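Local coordinates for protein 5-formyl-3-hydroxy-2-methylpyridine 4-carboxylate 5-dehydrogenase (Mesorhizobium japonicum MAFF 303099, PDB 4OM8) that oxidises the vitamin B6 breakdown product 5-formyl-3-hydroxy-2-methylpyridine-4-carboxylate with NAD+, and can also reduce it with NADH to 4-pyridoxate, at residues A[17-25]-A[48-58]; A[146-154]-A[176-187]. One frame throughout, in Å; residues are numbered along the deposited sequence.

In the fold
Both contacts belong to the NAD-binding Rossmann domain, and contact 1 closes along the chain before contact 2 opens. Contact 1 packs helix 14-23, which follows the first strand of the chain, 4-8, against the end of helix 35-54. Contact 2 pairs strand 147-151 with strand 174-178, an outermost strand of the same sheet within the chain, and continues into the start of helix 187-203. Their centres lie 24 Å apart and their nearest atoms about 6 Å, without touching. Contact 1 is thus helix packing outside the sheet, whereas contact 2 reaches H137, inferred to be important for catalysis, and the side chain of E187 lies about 6 Å from the bound NAD.

Contact 1: residues A[17-25]-A[48-58]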
ATOM      1  N   MET A  17     -22.227   5.922  -0.648  1.00 12.66           N
ATOM      2  CA  MET A  17     -22.740   4.693  -1.235  1.00  9.61           C
ATOM      3  C   MET A  17     -24.018   4.974  -2.036  1.00  9.95           C
ATOM      4  O   MET A  17     -24.178   4.512  -3.180  1.00 11.53           O
ATOM      5  CB  MET A  17     -23.019   3.670  -0.140  1.00 13.33           C
ATOM      6  CG  MET A  17     -23.392   2.311  -0.681  1.00 11.52           C
ATOM      7  SD  MET A  17     -23.966   1.187   0.615  1.00 12.63           S
ATOM      8  CE  MET A  17     -22.482   1.023   1.614  1.00 12.71           C
ATOM      9  N   ALA A  18     -24.923   5.729  -1.419  1.00 10.93           N
ATOM     10  CA  ALA A  18     -26.187   6.075  -2.070  1.00  9.66           C
ATOM     11  C   ALA A  18     -25.936   6.887  -3.336  1.00  9.86           C
ATOM     12  O   ALA A  18     -26.480   6.582  -4.406  1.00 10.84           O
ATOM     13  CB  ALA A  18     -27.091   6.850  -1.106  1.00 11.85           C
ATOM     14  N   ALA A  19     -25.099   7.906  -3.223  1.00 10.87           N
ATOM     15  CA  ALA A  19     -24.784   8.742  -4.376  1.00 11.20           C
ATOM     16  C   ALA A  19     -24.168   7.919  -5.513  1.00 11.14           C
ATOM     17  O   ALA A  19     -24.527   8.089  -6.677  1.00 11.59           O
ATOM     18  CB  ALA A  19     -23.852   9.863  -3.966  1.00 11.69           C
ATOM     19  N   ARG A  20     -23.250   7.013  -5.174  1.00  9.49           N
ATOM     20  CA  ARG A  20     -22.533   6.279  -6.207  1.00 10.07           C
ATOM     21  C   ARG A  20     -23.452   5.304  -6.913  1.00 10.90           C
ATOM     22  O   ARG A  20     -23.354   5.121  -8.126  1.00 10.91           O
ATOM     23  CB  ARG A  20     -21.334   5.522  -5.623  1.00 10.54           C
ATOM     24  CG  ARG A  20     -20.542   4.749  -6.676  1.00 10.36           C
ATOM     25  CD  ARG A  20     -20.009   5.706  -7.717  1.00 10.04           C
ATOM     26  NE  ARG A  20     -19.295   5.064  -8.820  1.00 10.90           N
ATOM     27  CZ  ARG A  20     -19.878   4.618  -9.928  1.00 11.24           C
ATOM     28  NH1 ARG A  20     -21.201   4.708 -10.077  1.00 11.52           N
ATOM     29  NH2 ARG A  20     -19.141   4.084 -10.895  1.00 10.85           N
ATOM     30  N   LEU A  21     -24.330   4.656  -6.149  1.00 10.67           N
ATOM     31  CA  LEU A  21     -25.283   3.740  -6.752  1.00  9.62           C
ATOM     32  C   LEU A  21     -26.276   4.480  -7.646  1.00 10.43           C
ATOM     33  O   LEU A  21     -26.579   4.020  -8.745  1.00 12.95           O
ATOM     34  CB  LEU A  21     -26.026   2.962  -5.662  1.00 10.62           C
ATOM     35  CG  LEU A  21     -25.138   1.955  -4.921  1.00 10.52           C
ATOM     36  CD1 LEU A  21     -25.858   1.426  -3.679  1.00 10.42           C
ATOM     37  CD2 LEU A  21     -24.757   0.792  -5.837  1.00 13.41           C
ATOM     38  N   ALA A  22     -26.770   5.625  -7.193  1.00 10.74           N
ATOM     39  CA  ALA A  22     -27.690   6.397  -8.022  1.00  9.83           C
ATOM     40  C   ALA A  22     -27.024   6.883  -9.300  1.00 12.45           C
ATOM     41  O   ALA A  22     -27.661   6.955 -10.349  1.00 13.80           O
ATOM     42  CB  ALA A  22     -28.239   7.571  -7.248  1.00 10.74           C
ATOM     43  N   ARG A  23     -25.743   7.226  -9.209  1.00 11.63           N
ATOM     44  CA  ARG A  23     -25.013   7.703 -10.381  1.00 11.52           C
ATOM     45  C   ARG A  23     -24.916   6.591 -11.435  1.00 12.43           C
ATOM     46  O   ARG A  23     -24.757   6.855 -12.624  1.00 13.81           O
ATOM     47  CB  ARG A  23     -23.619   8.196  -9.963  1.00 11.81           C
ATOM     48  CG  ARG A  23     -22.816   8.912 -11.057  1.00 14.48           C
ATOM     49  CD  ARG A  23     -23.485  10.204 -11.491  1.00 19.05           C
ATOM     50  NE  ARG A  23     -23.550  11.188 -10.412  1.00 19.56           N
ATOM     51  CZ  ARG A  23     -22.746  12.247 -10.321  1.00 18.41           C
ATOM     52  NH1 ARG A  23     -21.809  12.445 -11.233  1.00 17.31           N
ATOM     53  NH2 ARG A  23     -22.876  13.096  -9.307  1.00 21.99           N
ATOM     54  N   GLY A  24     -25.020   5.339 -10.992  1.00 12.01           N
ATOM     55  CA  GLY A  24     -25.039   4.206 -11.900  1.00 11.97           C
ATOM     56  C   GLY A  24     -26.402   3.947 -12.529  1.00 13.54           C
ATOM     57  O   GLY A  24     -26.552   3.033 -13.333  1.00 16.18           O
ATOM     58  N   GLY A  25     -27.396   4.749 -12.173  1.00 11.00           N
ATOM     59  CA  GLY A  25     -28.711   4.614 -12.775  1.00  9.77           C
ATOM     60  C   GLY A  25     -29.748   3.983 -11.862  1.00 15.31           C
ATOM     61  O   GLY A  25     -30.914   3.905 -12.219  1.00 15.79           O
ATOM     62  N   ALA A  48     -20.673  14.504  -1.896  1.00 17.63           N
ATOM     63  CA  ALA A  48     -20.370  13.284  -2.637  1.00 13.61           C
ATOM     64  C   ALA A  48     -20.728  13.406  -4.121  1.00 13.13           C
ATOM     65  O   ALA A  48     -19.995  12.911  -4.979  1.00 14.15           O
ATOM     66  CB  ALA A  48     -21.098  12.090  -2.005  1.00 15.29           C
ATOM     67  N   GLU A  49     -21.842  14.065  -4.438  1.00 14.42           N
ATOM     68  CA  GLU A  49     -22.225  14.268  -5.836  1.00 13.48           C
ATOM     69  C   GLU A  49     -21.174  15.067  -6.617  1.00 12.93           C
ATOM     70  O   GLU A  49     -20.857  14.740  -7.761  1.00 16.15           O
ATOM     71  CB  GLU A  49     -23.581  14.980  -5.928  1.00 18.12           C
ATOM     72  CG  GLU A  49     -24.728  14.216  -5.274  1.00 18.70           C
ATOM     73  CD  GLU A  49     -25.183  13.011  -6.076  1.00 24.64           C
ATOM     74  OE1 GLU A  49     -24.652  12.788  -7.185  1.00 35.71           O
ATOM     75  OE2 GLU A  49     -26.096  12.298  -5.601  1.00 30.36           O
ATOM     76  N   THR A  50     -20.631  16.094  -5.977  1.00 14.38           N
ATOM     77  CA  THR A  50     -19.567  16.901  -6.570  1.00 15.29           C
ATOM     78  C   THR A  50     -18.294  16.067  -6.789  1.00 13.80           C
ATOM     79  O   THR A  50     -17.615  16.201  -7.815  1.00 14.05           O
ATOM     80  CB  THR A  50     -19.271  18.118  -5.683  1.00 20.24           C
ATOM     81  OG1 THR A  50     -20.483  18.865  -5.496  1.00 21.54           O
ATOM     82  CG2 THR A  50     -18.223  19.018  -6.328  1.00 21.52           C
ATOM     83  N   VAL A  51     -17.988  15.189  -5.835  1.00 13.22           N
ATOM     84  CA  VAL A  51     -16.823  14.313  -5.947  1.00 11.42           C
ATOM     85  C   VAL A  51     -17.009  13.370  -7.130  1.00 12.08           C
ATOM     86  O   VAL A  51     -16.085  13.129  -7.896  1.00 13.93           O
ATOM     87  CB  VAL A  51     -16.596  13.535  -4.644  1.00 12.84           C
ATOM     88  CG1 VAL A  51     -15.646  12.355  -4.871  1.00 15.99           C
ATOM     89  CG2 VAL A  51     -16.066  14.468  -3.573  1.00 14.15           C
ATOM     90  N   LEU A  52     -18.226  12.860  -7.309  1.00 12.13           N
ATOM     91  CA  LEU A  52     -18.482  11.985  -8.442  1.00 11.44           C
ATOM     92  C   LEU A  52     -18.275  12.735  -9.762  1.00 10.88           C
ATOM     93  O   LEU A  52     -17.762  12.175 -10.724  1.00 11.64           O
ATOM     94  CB  LEU A  52     -19.898  11.416  -8.366  1.00 10.71           C
ATOM     95  CG  LEU A  52     -20.153  10.455  -7.206  1.00 14.56           C
ATOM     96  CD1 LEU A  52     -21.592   9.973  -7.262  1.00 14.19           C
ATOM     97  CD2 LEU A  52     -19.227   9.275  -7.296  1.00 14.00           C
ATOM     98  N   ASP A  53     -18.664  14.008  -9.790  1.00 12.44           N
ATOM     99  CA  ASP A  53     -18.405  14.839 -10.966  1.00 14.04           C
ATOM    100  C   ASP A  53     -16.904  14.951 -11.220  1.00 13.89           C
ATOM    101  O   ASP A  53     -16.440  14.804 -12.351  1.00 16.27           O
ATOM    102  CB  ASP A  53     -18.992  16.241 -10.796  1.00 16.26           C
ATOM    103  CG  ASP A  53     -20.510  16.255 -10.761  1.00 19.74           C
ATOM    104  OD1 ASP A  53     -21.141  15.272 -11.206  1.00 16.65           O
ATOM    105  OD2 ASP A  53     -21.068  17.278 -10.301  1.00 20.17           O
ATOM    106  N   ALA A  54     -16.161  15.217 -10.153  1.00 13.86           N
ATOM    107  CA  ALA A  54     -14.717  15.393 -10.235  1.00 14.51           C
ATOM    108  C   ALA A  54     -14.036  14.102 -10.672  1.00 17.86           C
ATOM    109  O   ALA A  54     -12.960  14.137 -11.262  1.00 16.40           O
ATOM    110  CB  ALA A  54     -14.173  15.862  -8.901  1.00 15.30           C
ATOM    111  N   LEU A  55     -14.652  12.962 -10.365  1.00 12.39           N
ATOM    112  CA  LEU A  55     -14.129  11.677 -10.816  1.00 13.81           C
ATOM    113  C   LEU A  55     -14.500  11.360 -12.260  1.00 13.97           C
ATOM    114  O   LEU A  55     -14.043  10.362 -12.824  1.00 16.35           O
ATOM    115  CB  LEU A  55     -14.634  10.559  -9.901  1.00 11.98           C
ATOM    116  CG  LEU A  55     -13.935  10.472  -8.545  1.00 11.62           C
ATOM    117  CD1 LEU A  55     -14.713   9.564  -7.615  1.00 14.12           C
ATOM    118  CD2 LEU A  55     -12.484   9.974  -8.710  1.00 14.93           C
ATOM    119  N   GLY A  56     -15.345  12.203 -12.849  1.00 14.49           N
ATOM    120  CA  GLY A  56     -15.759  12.021 -14.228  1.00 19.63           C
ATOM    121  C   GLY A  56     -16.709  10.855 -14.411  1.00 18.27           C
ATOM    122  O   GLY A  56     -16.735  10.233 -15.471  1.00 25.19           O
ATOM    123  N   ILE A  57     -17.489  10.559 -13.376  1.00 18.03           N
ATOM    124  CA  ILE A  57     -18.424   9.436 -13.406  1.00 17.84           C
ATOM    125  C   ILE A  57     -19.806   9.867 -13.893  1.00 31.01           C
ATOM    126  O   ILE A  57     -20.469  10.693 -13.264  1.00 25.02           O
ATOM    127  CB  ILE A  57     -18.554   8.799 -12.023  1.00 18.97           C
ATOM    128  CG1 ILE A  57     -17.185   8.300 -11.550  1.00 19.37           C
ATOM    129  CG2 ILE A  57     -19.566   7.655 -12.054  1.00 18.56           C
ATOM    130  CD1 ILE A  57     -17.195   7.831 -10.130  1.00 22.28           C
ATOM    131  N   ALA A  58     -20.246   9.295 -15.007  1.00 29.99           N
ATOM    132  CA  ALA A  58     -21.497   9.735 -15.626  1.00 32.73           C
ATOM    133  C   ALA A  58     -22.699   8.859 -15.273  1.00 26.64           C
ATOM    134  O   ALA A  58     -22.554   7.672 -14.981  1.00 38.39           O
ATOM    135  CB  ALA A  58     -21.325   9.794 -17.134  1.00 40.41           C
TER
HETATM  136  O   HOH W   1     -25.637  10.353  -7.851  1.00 19.84           O
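A19 opens the contact between two helices of the Rossmann fold, 17-23 and 48-54, whose axes approach to 9.5 Å and cross at -49°. Its methyl CB touches A48 CB at 4.0 Å and also meets L52 CD1, while its carbonyl O accepts from a water that donates to E49 OE1 as well. The next residue, R20, carries its aliphatic CD to L52 CD2 and lays its guanidinium against I57, whose CG2 sits over the centre of one face; the two side chains cross at about a right angle. The NH2 of R20 turns out of the contact to the carbonyl O of I171.

R23 makes the polar half, a salt-bridge network with E49 and D53. With CG anti to the backbone N and the chain then bent at chi2 and chi3, it folds across I57, CG to CG2 3.6 Å, and delivers the guanidinium over L52 CB, which packs on one face toward the rim. Around the edge the two terminal nitrogens are shared among three residues. NH1 donates to I57 O at 3.0 Å and to D53 OD1 at 2.9 Å, the planes of the D53 carboxylate and the guanidinium lying 44° apart. E49 carboxylate is instead nearly coplanar with it. NH2 also donates to E49 O, which takes the helical N-H of D53 from the opposite face of its plane. Two acidic side chains and two carbonyls therefore fix the rotation of the group. The straightest of these bonds runs from R23 NH2 to E49 OE1, 2.8 Å long with an angle of 171° at the hydrogen.

Contact 2: residues A[146-154]-A[176-187]; sequences PMIEVIAGE and VVVKKDVPGFVE
Strands 147-151 and 176-178 run parallel, and three backbone bonds join them: V176 N to I148 O, V150 N to V176 O at 2.8 Å, and V178 N to V150 O. Beyond V178 the strands part, and one water bridges A152 N and V178 O while a second links A152 O to the same carbonyl.

E149 and I151 lie on the same side of the sheet as V176 and V178. E149, extended beyond CG (chi2 177°), rests its CG against V176 CG2 and reaches the backbone ahead of helix 187-203. There its OE2 takes two amides: V186 N on the syn side at 2.9 Å, close to the carboxylate plane, and E187 N from above that plane, also at 2.9 Å with an N-H...O angle of 169°. OE1 receives a hydrogen bond from a water that also donates to G184 O, and it is hydrogen-bonded to H137 ND1. Two amides thus hold one oxygen while the other faces the histidine. E149 OE1 and E187 OE1 bring two like charges within 4.1 Å, and E187 OE2 is hydrogen-bonded to S139 OG.

I151 sits beside V178, CG1 to CB 3.7 Å, and sets its CD1 over the centre of the F185 ring, a CH-pi contact 3.7 Å from the centroid. F185 closes a type II turn that begins at V182 and brings the chain back against the face of the sheet that carries E149 and I151. At the other end M147 runs past E187 in the opposite direction, its CE touching E187 OE2.

With helix 158-170 between them, the two strands form a beta-alpha-beta crossover of the Rossmann domain, and E149 links it to H137, a residue inferred to be important for catalysis.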
ATOM      1  N   PRO A 146     -12.945   2.415  -5.596  1.00  8.46           N
ATOM      2  CA  PRO A 146     -13.782   1.774  -6.623  1.00  9.72           C
ATOM      3  C   PRO A 146     -13.957   0.264  -6.484  1.00 10.37           C
ATOM      4  O   PRO A 146     -14.674  -0.358  -7.275  1.00 12.76           O
ATOM      5  CB  PRO A 146     -13.043   2.100  -7.919  1.00 10.99           C
ATOM      6  CG  PRO A 146     -11.593   2.128  -7.501  1.00  9.87           C
ATOM      7  CD  PRO A 146     -11.589   2.723  -6.092  1.00 10.68           C
ATOM      8  N   MET A 147     -13.306  -0.309  -5.483  1.00 10.26           N
ATOM      9  CA  MET A 147     -13.280  -1.750  -5.296  1.00 10.75           C
ATOM     10  C   MET A 147     -14.235  -2.172  -4.194  1.00 10.90           C
ATOM     11  O   MET A 147     -14.253  -1.574  -3.119  1.00  9.98           O
ATOM     12  CB  MET A 147     -11.844  -2.183  -4.976  1.00 11.63           C
ATOM     13  CG  MET A 147     -11.625  -3.691  -4.806  1.00 10.75           C
ATOM     14  SD  MET A 147     -12.097  -4.355  -3.193  1.00 11.14           S
ATOM     15  CE  MET A 147     -11.124  -3.381  -2.042  1.00 11.41           C
ATOM     16  N   ILE A 148     -15.027  -3.204  -4.478  1.00  9.27           N
ATOM     17  CA  ILE A 148     -15.978  -3.778  -3.533  1.00  8.00           C
ATOM     18  C   ILE A 148     -15.786  -5.277  -3.456  1.00  8.84           C
ATOM     19  O   ILE A 148     -15.700  -5.939  -4.490  1.00 10.92           O
ATOM     20  CB  ILE A 148     -17.438  -3.463  -3.963  1.00  8.17           C
ATOM     21  CG1 ILE A 148     -17.669  -1.950  -3.991  1.00  9.81           C
ATOM     22  CG2 ILE A 148     -18.429  -4.115  -3.019  1.00 10.58           C
ATOM     23  CD1 ILE A 148     -18.973  -1.538  -4.682  1.00 12.01           C
ATOM     24  N   GLU A 149     -15.711  -5.804  -2.232  1.00  7.86           N
ATOM     25  CA  GLU A 149     -15.627  -7.251  -2.027  1.00  9.07           C
ATOM     26  C   GLU A 149     -17.014  -7.885  -2.002  1.00  9.21           C
ATOM     27  O   GLU A 149     -17.923  -7.360  -1.359  1.00 10.38           O
ATOM     28  CB  GLU A 149     -14.907  -7.573  -0.719  1.00  9.72           C
ATOM     29  CG  GLU A 149     -13.431  -7.153  -0.688  1.00  8.74           C
ATOM     30  CD  GLU A 149     -12.822  -7.433   0.656  1.00 10.04           C
ATOM     31  OE1 GLU A 149     -13.254  -6.796   1.638  1.00 11.49           O
ATOM     32  OE2 GLU A 149     -11.923  -8.293   0.722  1.00  9.55           O
ATOM     33  N   VAL A 150     -17.161  -9.018  -2.680  1.00  8.72           N
ATOM     34  CA  VAL A 150     -18.412  -9.776  -2.675  1.00 11.21           C
ATOM     35  C   VAL A 150     -18.142 -11.120  -2.003  1.00  8.54           C
ATOM     36  O   VAL A 150     -17.283 -11.878  -2.474  1.00 11.28           O
ATOM     37  CB  VAL A 150     -18.944  -9.983  -4.100  1.00  9.21           C
ATOM     38  CG1 VAL A 150     -20.305 -10.658  -4.048  1.00 11.02           C
ATOM     39  CG2 VAL A 150     -19.056  -8.638  -4.829  1.00 11.29           C
ATOM     40  N   ILE A 151     -18.828 -11.399  -0.896  1.00  9.30           N
ATOM     41  CA  ILE A 151     -18.502 -12.570  -0.081  1.00 10.50           C
ATOM     42  C   ILE A 151     -19.681 -13.479   0.224  1.00 11.13           C
ATOM     43  O   ILE A 151     -20.579 -13.118   0.978  1.00 10.54           O
ATOM     44  CB  ILE A 151     -17.884 -12.166   1.272  1.00 10.35           C
ATOM     45  CG1 ILE A 151     -16.834 -11.061   1.087  1.00  9.38           C
ATOM     46  CG2 ILE A 151     -17.287 -13.388   1.972  1.00 13.47           C
ATOM     47  CD1 ILE A 151     -17.321  -9.651   1.458  1.00  9.84           C
ATOM     48  N   ALA A 152     -19.636 -14.694  -0.303  1.00  9.67           N
ATOM     49  CA  ALA A 152     -20.637 -15.679   0.067  1.00 10.92           C
ATOM     50  C   ALA A 152     -20.441 -16.202   1.482  1.00 10.77           C
ATOM     51  O   ALA A 152     -19.319 -16.501   1.905  1.00 11.08           O
ATOM     52  CB  ALA A 152     -20.606 -16.833  -0.904  1.00 12.28           C
ATOM     53  N   GLY A 153     -21.540 -16.335   2.220  1.00 11.16           N
ATOM     54  CA  GLY A 153     -21.532 -17.154   3.420  1.00 11.82           C
ATOM     55  C   GLY A 153     -21.745 -18.610   3.021  1.00 13.52           C
ATOM     56  O   GLY A 153     -21.937 -18.911   1.843  1.00 13.34           O
ATOM     57  N   GLU A 154     -21.716 -19.509   4.001  1.00 12.66           N
ATOM     58  CA  GLU A 154     -21.837 -20.931   3.718  0.58 15.38           C
ATOM     59  C   GLU A 154     -23.112 -21.280   2.947  1.00 17.26           C
ATOM     60  O   GLU A 154     -23.108 -22.210   2.134  1.00 16.47           O
ATOM     61  CB  GLU A 154     -21.773 -21.720   5.024  0.58 17.01           C
ATOM     62  CG  GLU A 154     -21.757 -23.224   4.840  0.58 20.86           C
ATOM     63  CD  GLU A 154     -20.448 -23.735   4.271  0.58 28.49           C
ATOM     64  OE1 GLU A 154     -19.450 -22.982   4.273  0.58 25.69           O
ATOM     65  OE2 GLU A 154     -20.415 -24.903   3.829  0.58 26.05           O
ATOM     66  N   VAL A 176     -14.534  -7.764  -6.410  1.00  9.73           N
ATOM     67  CA  VAL A 176     -13.663  -8.921  -6.242  1.00 11.67           C
ATOM     68  C   VAL A 176     -14.407  -9.967  -5.423  1.00 12.11           C
ATOM     69  O   VAL A 176     -14.996  -9.672  -4.383  1.00 12.73           O
ATOM     70  CB  VAL A 176     -12.307  -8.566  -5.581  1.00 12.85           C
ATOM     71  CG1 VAL A 176     -11.505  -7.632  -6.477  1.00 15.26           C
ATOM     72  CG2 VAL A 176     -12.499  -7.961  -4.209  1.00 18.16           C
ATOM     73  N   VAL A 177     -14.405 -11.193  -5.929  1.00 11.76           N
ATOM     74  CA  VAL A 177     -15.109 -12.273  -5.268  1.00 11.89           C
ATOM     75  C   VAL A 177     -14.196 -12.954  -4.250  1.00 10.71           C
ATOM     76  O   VAL A 177     -13.097 -13.423  -4.588  1.00 13.59           O
ATOM     77  CB  VAL A 177     -15.635 -13.291  -6.294  1.00 11.61           C
ATOM     78  CG1 VAL A 177     -16.244 -14.485  -5.593  1.00 13.40           C
ATOM     79  CG2 VAL A 177     -16.677 -12.627  -7.206  1.00 14.49           C
ATOM     80  N   VAL A 178     -14.657 -12.982  -3.004  1.00 10.41           N
ATOM     81  CA  VAL A 178     -13.948 -13.614  -1.907  1.00 10.30           C
ATOM     82  C   VAL A 178     -14.604 -14.971  -1.719  1.00 10.53           C
ATOM     83  O   VAL A 178     -15.793 -15.056  -1.411  1.00 12.26           O
ATOM     84  CB  VAL A 178     -14.015 -12.769  -0.634  1.00  9.63           C
ATOM     85  CG1 VAL A 178     -13.354 -13.503   0.563  1.00 10.18           C
ATOM     86  CG2 VAL A 178     -13.368 -11.401  -0.885  1.00 12.12           C
ATOM     87  N   LYS A 179     -13.825 -16.026  -1.953  1.00 11.02           N
ATOM     88  CA  LYS A 179     -14.363 -17.372  -2.165  1.00 13.33           C
ATOM     89  C   LYS A 179     -14.502 -18.190  -0.899  1.00 17.05           C
ATOM     90  O   LYS A 179     -15.028 -19.301  -0.936  1.00 16.97           O
ATOM     91  CB  LYS A 179     -13.486 -18.123  -3.172  1.00 13.88           C
ATOM     92  CG  LYS A 179     -13.494 -17.479  -4.550  1.00 16.71           C
ATOM     93  CD  LYS A 179     -12.376 -17.981  -5.456  1.00 24.81           C
ATOM     94  CE  LYS A 179     -12.777 -19.219  -6.228  1.00 37.51           C
ATOM     95  NZ  LYS A 179     -11.678 -19.614  -7.161  1.00 33.38           N
ATOM     96  N   LYS A 180     -14.035 -17.642   0.218  1.00 13.09           N
ATOM     97  CA  LYS A 180     -14.265 -18.250   1.523  1.00 12.52           C
ATOM     98  C   LYS A 180     -14.623 -17.149   2.515  1.00 11.65           C
ATOM     99  O   LYS A 180     -14.064 -16.051   2.478  1.00 12.69           O
ATOM    100  CB  LYS A 180     -13.033 -19.033   1.999  1.00 12.69           C
ATOM    101  CG  LYS A 180     -12.666 -20.210   1.095  1.00 16.76           C
ATOM    102  CD  LYS A 180     -11.491 -21.018   1.638  1.00 17.91           C
ATOM    103  CE  LYS A 180     -11.051 -22.062   0.612  1.00 28.52           C
ATOM    104  NZ  LYS A 180      -9.845 -22.821   1.053  1.00 30.90           N
ATOM    105  N   ASP A 181     -15.549 -17.463   3.410  1.00 10.49           N
ATOM    106  CA  ASP A 181     -16.003 -16.525   4.430  1.00 11.58           C
ATOM    107  C   ASP A 181     -15.013 -16.478   5.606  1.00 11.68           C
ATOM    108  O   ASP A 181     -15.334 -16.863   6.730  1.00 14.74           O
ATOM    109  CB  ASP A 181     -17.414 -16.958   4.874  1.00 12.37           C
ATOM    110  CG  ASP A 181     -18.090 -15.992   5.825  1.00 13.48           C
ATOM    111  OD1 ASP A 181     -17.734 -14.795   5.883  1.00 12.55           O
ATOM    112  OD2 ASP A 181     -19.023 -16.457   6.520  1.00 16.38           O
ATOM    113  N   VAL A 182     -13.798 -16.003   5.333  1.00 10.55           N
ATOM    114  CA  VAL A 182     -12.749 -15.923   6.345  1.00  9.87           C
ATOM    115  C   VAL A 182     -12.787 -14.588   7.083  1.00 10.99           C
ATOM    116  O   VAL A 182     -13.262 -13.590   6.533  1.00 11.50           O
ATOM    117  CB  VAL A 182     -11.345 -16.114   5.714  1.00 11.85           C
ATOM    118  CG1 VAL A 182     -11.235 -17.503   5.107  1.00 17.17           C
ATOM    119  CG2 VAL A 182     -11.056 -15.044   4.668  1.00 12.78           C
ATOM    120  N   PRO A 183     -12.309 -14.571   8.343  1.00 15.01           N
ATOM    121  CA  PRO A 183     -12.337 -13.322   9.115  1.00 11.49           C
ATOM    122  C   PRO A 183     -11.604 -12.196   8.395  1.00 13.48           C
ATOM    123  O   PRO A 183     -10.442 -12.368   8.032  1.00 12.15           O
ATOM    124  CB  PRO A 183     -11.632 -13.703  10.426  1.00 11.96           C
ATOM    125  CG  PRO A 183     -11.889 -15.183  10.571  1.00 11.34           C
ATOM    126  CD  PRO A 183     -11.859 -15.721   9.154  1.00 12.71           C
ATOM    127  N   GLY A 184     -12.270 -11.064   8.186  1.00 11.09           N
ATOM    128  CA  GLY A 184     -11.636  -9.940   7.521  1.00 10.86           C
ATOM    129  C   GLY A 184     -11.620 -10.048   6.007  1.00 11.54           C
ATOM    130  O   GLY A 184     -11.021  -9.206   5.349  1.00 11.30           O
ATOM    131  N   PHE A 185     -12.276 -11.075   5.456  1.00 10.30           N
ATOM    132  CA  PHE A 185     -12.343 -11.301   4.005  1.00  9.91           C
ATOM    133  C   PHE A 185     -10.930 -11.210   3.402  1.00 10.08           C
ATOM    134  O   PHE A 185     -10.046 -11.937   3.851  1.00 10.60           O
ATOM    135  CB  PHE A 185     -13.338 -10.325   3.373  1.00 10.91           C
ATOM    136  CG  PHE A 185     -14.659 -10.272   4.101  1.00 10.68           C
ATOM    137  CD1 PHE A 185     -15.308 -11.440   4.479  1.00 10.91           C
ATOM    138  CD2 PHE A 185     -15.240  -9.056   4.424  1.00 11.62           C
ATOM    139  CE1 PHE A 185     -16.512 -11.398   5.153  1.00 13.29           C
ATOM    140  CE2 PHE A 185     -16.434  -9.001   5.109  1.00 12.23           C
ATOM    141  CZ  PHE A 185     -17.084 -10.172   5.465  1.00 13.73           C
ATOM    142  N   VAL A 186     -10.686 -10.357   2.408  1.00  9.60           N
ATOM    143  CA  VAL A 186      -9.318 -10.239   1.883  1.00  8.61           C
ATOM    144  C   VAL A 186      -8.679  -8.904   2.237  1.00  9.29           C
ATOM    145  O   VAL A 186      -7.564  -8.874   2.790  1.00  9.05           O
ATOM    146  CB  VAL A 186      -9.278 -10.442   0.350  1.00  9.41           C
ATOM    147  CG1 VAL A 186      -7.902 -10.061  -0.218  1.00  9.45           C
ATOM    148  CG2 VAL A 186      -9.618 -11.900   0.040  1.00 10.96           C
ATOM    149  N   GLU A 187      -9.379  -7.811   1.937  1.00  9.49           N
ATOM    150  CA  GLU A 187      -8.814  -6.464   2.088  1.00  9.25           C
ATOM    151  C   GLU A 187      -8.301  -6.225   3.504  1.00 10.24           C
ATOM    152  O   GLU A 187      -7.133  -5.869   3.715  1.00  9.61           O
ATOM    153  CB  GLU A 187      -9.859  -5.403   1.726  1.00  7.83           C
ATOM    154  CG  GLU A 187      -9.376  -3.990   1.888  1.00 10.79           C
ATOM    155  CD  GLU A 187     -10.523  -3.006   1.828  1.00 15.03           C
ATOM    156  OE1 GLU A 187     -11.521  -3.220   2.545  1.00 16.83           O
ATOM    157  OE2 GLU A 187     -10.438  -2.028   1.059  1.00 11.11           O
TER
HETATM  158  O   HOH W   2     -11.999  -7.034   4.076  1.00  9.92           O
HETATM  159  O   HOH W   3     -18.176 -15.070  -2.646  1.00 13.86           O
HETATM  160  O   HOH W   4     -17.086 -16.967   0.309  1.00 14.52           O